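Local coordinates for protein aldehyde dehydrogenase (Burkholderia cenocepacia, PDB 4O6R) that probably oxidises aldehydes to carboxylic acids with NAD(P)+ as cofactor, and binds adenosine monophosphate in its nucleotide pocket, at residues L90-S95 with N320-N325; R339-V344 with Y370-T375. All blocks are in the same frame, centred on the assembly; numbering follows the deposited sequence.

Interaction 1: L90-S95 with N320-N325; sequences LAQLES and NPLDPN
A type I beta turn, N320 to D323, sets L322 and P321 against one side of helix 87-98, where Q92 and S95, one helical turn apart, receive them. The turn belongs to the loop between helices 302-315 and 334-349; by family resemblance the contact probably lies between the cofactor-binding domain, which holds the helix, and the catalytic domain. L322 puts its CD2 methyl between the two helix residues: 3.7 Å from Q92 OE1 and 3.9 Å from S95 CB. The bend of the Q92 chain at chi2 (-73°) brings OE1 up to CD2 and, less closely, to L322 CD1 (4.2 Å). P321 CB rests 4.0 Å from the S95 carbonyl O. Q92 NE2 also donates to a water at 3.0 Å, which in turn donates to L322 O; the same amide nitrogen is bonded to E88 one turn back. Within the turn, L322 N donates to N320 OD1 (N-H...O angle 166°) from above the carbonyl plane, making an Asx turn. S95 OG turns to S105 and the H100 carbonyl. The backbone of P321 is hydrogen-bonded to I102, starting helix 102-123. Between the two segments themselves, an apolar methyl meets an amide oxygen and a serine CB, with one water as polar link.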
loop_
_atom_site.group_PDB
_atom_site.type_symbol
_atom_site.label_atom_id
_atom_site.label_comp_id
_atom_site.label_asym_id
_atom_site.label_seq_id
_atom_site.Cartn_x
_atom_site.Cartn_y
_atom_site.Cartn_z
ATOM N N LEU A 90 -27.584 -23.707 11.118
ATOM C CA LEU A 90 -26.256 -23.494 11.673
ATOM C C LEU A 90 -26.341 -22.913 13.090
ATOM O O LEU A 90 -25.610 -23.324 13.969
ATOM C CB LEU A 90 -25.390 -22.581 10.792
ATOM C CG LEU A 90 -24.721 -23.220 9.576
ATOM C CD1 LEU A 90 -24.118 -22.194 8.669
ATOM C CD2 LEU A 90 -23.632 -24.180 9.997
ATOM N N ALA A 91 -27.250 -21.967 13.280
ATOM C CA ALA A 91 -27.446 -21.348 14.571
ATOM C C ALA A 91 -27.904 -22.387 15.609
ATOM O O ALA A 91 -27.388 -22.414 16.729
ATOM C CB ALA A 91 -28.456 -20.217 14.468
ATOM N N GLN A 92 -28.894 -23.196 15.237
ATOM C CA GLN A 92 -29.360 -24.260 16.104
ATOM C C GLN A 92 -28.229 -25.213 16.482
ATOM O O GLN A 92 -28.101 -25.581 17.651
ATOM C CB GLN A 92 -30.511 -25.033 15.462
ATOM C CG GLN A 92 -31.807 -24.248 15.358
ATOM C CD GLN A 92 -32.512 -24.078 16.704
ATOM O OE1 GLN A 92 -32.387 -24.915 17.592
ATOM N NE2 GLN A 92 -33.304 -23.022 16.827
ATOM N N LEU A 93 -27.416 -25.620 15.511
ATOM C CA LEU A 93 -26.343 -26.595 15.771
ATOM C C LEU A 93 -25.274 -25.996 16.683
ATOM O O LEU A 93 -24.847 -26.618 17.677
ATOM C CB LEU A 93 -25.723 -27.093 14.462
ATOM C CG LEU A 93 -24.637 -28.163 14.559
ATOM C CD1 LEU A 93 -25.175 -29.410 15.216
ATOM C CD2 LEU A 93 -24.121 -28.524 13.168
ATOM N N GLU A 94 -24.883 -24.764 16.380
ATOM C CA GLU A 94 -23.904 -24.040 17.208
ATOM C C GLU A 94 -24.395 -23.890 18.658
ATOM O O GLU A 94 -23.650 -24.193 19.597
ATOM C CB GLU A 94 -23.563 -22.662 16.578
ATOM C CG GLU A 94 -22.438 -21.875 17.262
ATOM C CD GLU A 94 -21.034 -22.418 17.018
ATOM O OE1 GLU A 94 -20.865 -23.614 16.708
ATOM O OE2 GLU A 94 -20.051 -21.644 17.184
ATOM N N SER A 95 -25.647 -23.461 18.843
ATOM C CA SER A 95 -26.242 -23.341 20.186
ATOM C C SER A 95 -26.303 -24.667 20.942
ATOM O O SER A 95 -26.062 -24.704 22.138
ATOM C CB SER A 95 -27.646 -22.710 20.143
ATOM O OG SER A 95 -27.556 -21.338 19.756
ATOM N N ASN A 320 -32.036 -22.095 29.069
ATOM C CA ASN A 320 -31.823 -22.975 27.928
ATOM C C ASN A 320 -31.416 -22.175 26.696
ATOM O O ASN A 320 -32.148 -21.261 26.302
ATOM C CB ASN A 320 -33.103 -23.752 27.622
ATOM C CG ASN A 320 -32.862 -24.938 26.726
ATOM O OD1 ASN A 320 -31.973 -24.936 25.875
ATOM N ND2 ASN A 320 -33.669 -25.978 26.913
ATOM N N PRO A 321 -30.259 -22.522 26.081
ATOM C CA PRO A 321 -29.813 -21.861 24.860
ATOM C C PRO A 321 -30.863 -21.888 23.754
ATOM O O PRO A 321 -30.948 -20.948 22.969
ATOM C CB PRO A 321 -28.606 -22.695 24.432
ATOM C CG PRO A 321 -28.069 -23.238 25.691
ATOM C CD PRO A 321 -29.271 -23.523 26.532
ATOM N N LEU A 322 -31.675 -22.937 23.699
ATOM C CA LEU A 322 -32.648 -23.032 22.613
ATOM C C LEU A 322 -33.873 -22.111 22.744
ATOM O O LEU A 322 -34.616 -21.943 21.795
ATOM C CB LEU A 322 -33.025 -24.489 22.376
ATOM C CG LEU A 322 -31.822 -25.363 21.949
ATOM C CD1 LEU A 322 -32.251 -26.704 21.377
ATOM C CD2 LEU A 322 -30.870 -24.689 20.962
ATOM N N ASP A 323 -34.053 -21.488 23.906
ATOM C CA ASP A 323 -35.128 -20.522 24.145
ATOM C C ASP A 323 -34.701 -19.106 23.686
ATOM O O ASP A 323 -33.734 -18.557 24.215
ATOM C CB ASP A 323 -35.458 -20.530 25.644
ATOM C CG ASP A 323 -36.680 -19.688 26.001
ATOM O OD1 ASP A 323 -37.075 -18.782 25.250
ATOM O OD2 ASP A 323 -37.255 -19.965 27.069
ATOM N N PRO A 324 -35.416 -18.520 22.705
ATOM C CA PRO A 324 -35.088 -17.190 22.178
ATOM C C PRO A 324 -35.154 -16.060 23.204
ATOM O O PRO A 324 -34.601 -14.984 22.964
ATOM C CB PRO A 324 -36.118 -16.946 21.063
ATOM C CG PRO A 324 -37.018 -18.128 21.042
ATOM C CD PRO A 324 -36.576 -19.143 22.044
ATOM N N ASN A 325 -35.848 -16.297 24.320
ATOM C CA ASN A 325 -35.917 -15.349 25.428
ATOM C C ASN A 325 -34.639 -15.401 26.284
ATOM O O ASN A 325 -34.420 -14.542 27.099
ATOM C CB ASN A 325 -37.158 -15.656 26.296
ATOM C CG ASN A 325 -37.546 -14.504 27.213
ATOM O OD1 ASN A 325 -37.481 -13.338 26.831
ATOM N ND2 ASN A 325 -37.977 -14.832 28.422
HETATM O O HOH W 1 -34.984 -22.456 19.305
#

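Interaction 2: R339-V344 with Y370-T375; sequences RVLSYV and YYVRPT
V372 packs on V340 and L341 of helix 334-349, giving each of its two methyl branches a different partner. From CB, which points at the helix, CG2 runs anti to the backbone N and comes 4.0 Å from L341 CD2. The other branch, CG1, takes the place between the backbone N and the carbonyl carbon (chi1 63°) and meets V340 CG1 more loosely, at 4.4 Å. One valine thus spans two successive helix residues, and L337, a turn earlier on the same helix, also touches it. L341 gets to V372 through its tip: with CD1 anti to CA (chi2 177°), CD2 is the branch that meets V372 CG2, and the two side chains pass one another running in opposite directions.

The helix packs against strands 375-378 and 395-401 of a mixed seven-stranded sheet, near the end where strand 353-356 is outermost, and the 370-375 segment is the approach to strand 375-378, which pairs with both 353-356 and 395-401. At the start of that strand T375 takes over the packing: V344 CG2, one helical turn beyond V340, lies 4.3 Å from T375 CG2. While the methyl of T375 faces the helix, its hydroxyl donates back to R373 O at 2.8 Å, tilted 34° from the carbonyl plane. F395, from the neighbouring strand 395-401, packs against both V344 and T375.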
loop_
_atom_site.group_PDB
_atom_site.type_symbol
_atom_site.label_atom_id
_atom_site.label_comp_id
_atom_site.label_asym_id
_atom_site.label_seq_id
_atom_site.Cartn_x
_atom_site.Cartn_y
_atom_site.Cartn_z
ATOM N N ARG A 339 -13.775 -24.403 37.176
ATOM C CA ARG A 339 -12.720 -23.409 37.227
ATOM C C ARG A 339 -13.298 -22.037 37.655
ATOM O O ARG A 339 -12.715 -21.335 38.469
ATOM C CB ARG A 339 -12.101 -23.311 35.853
ATOM C CG ARG A 339 -10.739 -22.684 35.787
ATOM C CD ARG A 339 -9.622 -23.712 35.486
ATOM N NE ARG A 339 -8.561 -23.357 36.418
ATOM C CZ ARG A 339 -7.790 -22.283 36.296
ATOM N NH1 ARG A 339 -7.851 -21.520 35.205
ATOM N NH2 ARG A 339 -6.910 -22.005 37.249
ATOM N N VAL A 340 -14.452 -21.673 37.126
ATOM C CA VAL A 340 -15.014 -20.352 37.424
ATOM C C VAL A 340 -15.510 -20.339 38.874
ATOM O O VAL A 340 -15.288 -19.372 39.595
ATOM C CB VAL A 340 -16.120 -19.964 36.415
ATOM C CG1 VAL A 340 -16.835 -18.687 36.845
ATOM C CG2 VAL A 340 -15.515 -19.807 35.025
ATOM N N LEU A 341 -16.137 -21.427 39.320
ATOM C CA LEU A 341 -16.587 -21.491 40.693
ATOM C C LEU A 341 -15.380 -21.436 41.652
ATOM O O LEU A 341 -15.418 -20.750 42.688
ATOM C CB LEU A 341 -17.455 -22.743 40.928
ATOM C CG LEU A 341 -18.773 -22.756 40.151
ATOM C CD1 LEU A 341 -19.571 -24.054 40.369
ATOM C CD2 LEU A 341 -19.597 -21.539 40.528
ATOM N N SER A 342 -14.290 -22.101 41.282
ATOM C CA SER A 342 -13.066 -22.048 42.090
ATOM C C SER A 342 -12.533 -20.589 42.214
ATOM O O SER A 342 -12.080 -20.187 43.292
ATOM C CB SER A 342 -12.019 -22.988 41.500
ATOM O OG SER A 342 -10.770 -22.875 42.184
ATOM N N TYR A 343 -12.627 -19.804 41.130
ATOM C CA TYR A 343 -12.186 -18.412 41.158
ATOM C C TYR A 343 -13.091 -17.531 42.022
ATOM O O TYR A 343 -12.604 -16.580 42.625
ATOM C CB TYR A 343 -12.030 -17.823 39.766
ATOM C CG TYR A 343 -10.683 -18.080 39.126
ATOM C CD1 TYR A 343 -9.532 -17.551 39.688
ATOM C CD2 TYR A 343 -10.550 -18.863 37.976
ATOM C CE1 TYR A 343 -8.291 -17.753 39.119
ATOM C CE2 TYR A 343 -9.306 -19.089 37.394
ATOM C CZ TYR A 343 -8.179 -18.503 37.972
ATOM O OH TYR A 343 -6.910 -18.677 37.467
ATOM N N VAL A 344 -14.386 -17.853 42.115
ATOM C CA VAL A 344 -15.245 -17.158 43.100
ATOM C C VAL A 344 -14.700 -17.369 44.530
ATOM O O VAL A 344 -14.588 -16.413 45.293
ATOM C CB VAL A 344 -16.741 -17.606 43.026
ATOM C CG1 VAL A 344 -17.552 -16.986 44.150
ATOM C CG2 VAL A 344 -17.333 -17.256 41.685
ATOM N N TYR A 370 -24.092 -26.482 32.789
ATOM C CA TYR A 370 -22.880 -25.873 33.321
ATOM C C TYR A 370 -23.085 -24.381 33.553
ATOM O O TYR A 370 -22.316 -23.551 33.092
ATOM C CB TYR A 370 -21.712 -26.139 32.392
ATOM C CG TYR A 370 -21.614 -27.571 31.930
ATOM C CD1 TYR A 370 -21.849 -28.637 32.797
ATOM C CD2 TYR A 370 -21.255 -27.869 30.612
ATOM C CE1 TYR A 370 -21.748 -29.959 32.348
ATOM C CE2 TYR A 370 -21.165 -29.172 30.167
ATOM C CZ TYR A 370 -21.393 -30.209 31.035
ATOM O OH TYR A 370 -21.275 -31.482 30.574
ATOM N N TYR A 371 -24.123 -24.064 34.332
ATOM C CA TYR A 371 -24.581 -22.688 34.511
ATOM C C TYR A 371 -23.984 -21.978 35.716
ATOM O O TYR A 371 -23.895 -22.541 36.828
ATOM C CB TYR A 371 -26.101 -22.642 34.665
ATOM C CG TYR A 371 -26.890 -22.987 33.419
ATOM C CD1 TYR A 371 -27.205 -21.999 32.468
ATOM C CD2 TYR A 371 -27.341 -24.278 33.196
ATOM C CE1 TYR A 371 -27.926 -22.312 31.330
ATOM C CE2 TYR A 371 -28.086 -24.584 32.070
ATOM C CZ TYR A 371 -28.367 -23.611 31.140
ATOM O OH TYR A 371 -29.125 -23.921 30.029
ATOM N N VAL A 372 -23.611 -20.725 35.499
ATOM C CA VAL A 372 -23.247 -19.837 36.588
ATOM C C VAL A 372 -23.841 -18.451 36.333
ATOM O O VAL A 372 -23.946 -18.011 35.184
ATOM C CB VAL A 372 -21.719 -19.822 36.806
ATOM C CG1 VAL A 372 -20.977 -19.285 35.611
ATOM C CG2 VAL A 372 -21.356 -19.023 38.042
ATOM N N ARG A 373 -24.249 -17.776 37.395
ATOM C CA ARG A 373 -24.827 -16.449 37.270
ATOM C C ARG A 373 -23.757 -15.406 36.950
ATOM O O ARG A 373 -22.599 -15.594 37.283
ATOM C CB ARG A 373 -25.541 -16.044 38.556
ATOM C CG ARG A 373 -26.753 -16.916 38.867
ATOM C CD ARG A 373 -27.411 -16.508 40.172
ATOM N NE ARG A 373 -26.408 -16.320 41.212
ATOM C CZ ARG A 373 -26.246 -17.093 42.279
ATOM N NH1 ARG A 373 -25.258 -16.795 43.114
ATOM N NH2 ARG A 373 -27.070 -18.136 42.542
ATOM N N PRO A 374 -24.153 -14.318 36.286
ATOM C CA PRO A 374 -23.229 -13.204 36.058
ATOM C C PRO A 374 -22.655 -12.760 37.386
ATOM O O PRO A 374 -23.404 -12.555 38.344
ATOM C CB PRO A 374 -24.117 -12.114 35.449
ATOM C CG PRO A 374 -25.249 -12.851 34.823
ATOM C CD PRO A 374 -25.473 -14.085 35.670
ATOM N N THR A 375 -21.338 -12.672 37.448
ATOM C CA THR A 375 -20.620 -12.479 38.696
ATOM C C THR A 375 -19.765 -11.199 38.604
ATOM O O THR A 375 -19.058 -10.986 37.618
ATOM C CB THR A 375 -19.763 -13.709 38.990
ATOM O OG1 THR A 375 -20.605 -14.866 39.110
ATOM C CG2 THR A 375 -19.002 -13.549 40.254
#

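How the interactions relate
Interaction 1 closes before interaction 2 opens along the chain, and their centres lie 21 Å apart. Helix 334-349 connects them: the loop of 320-325 leads into it, and 339-344 lies within it. They also meet directly, for Y371 of the 370-375 segment brings its OH to 3.5 Å from both P321 CD and N320 CA, while P330 touches P321 and Y371 alike. Interaction 1 joins that loop to helix 87-98, far earlier in sequence, whereas interaction 2 packs helix 334-349 onto the seven-stranded sheet. Together they form a continuous path of packing that joins the N-terminal helices to the sheet of what is probably the catalytic domain; neither contact lies in the AMP site.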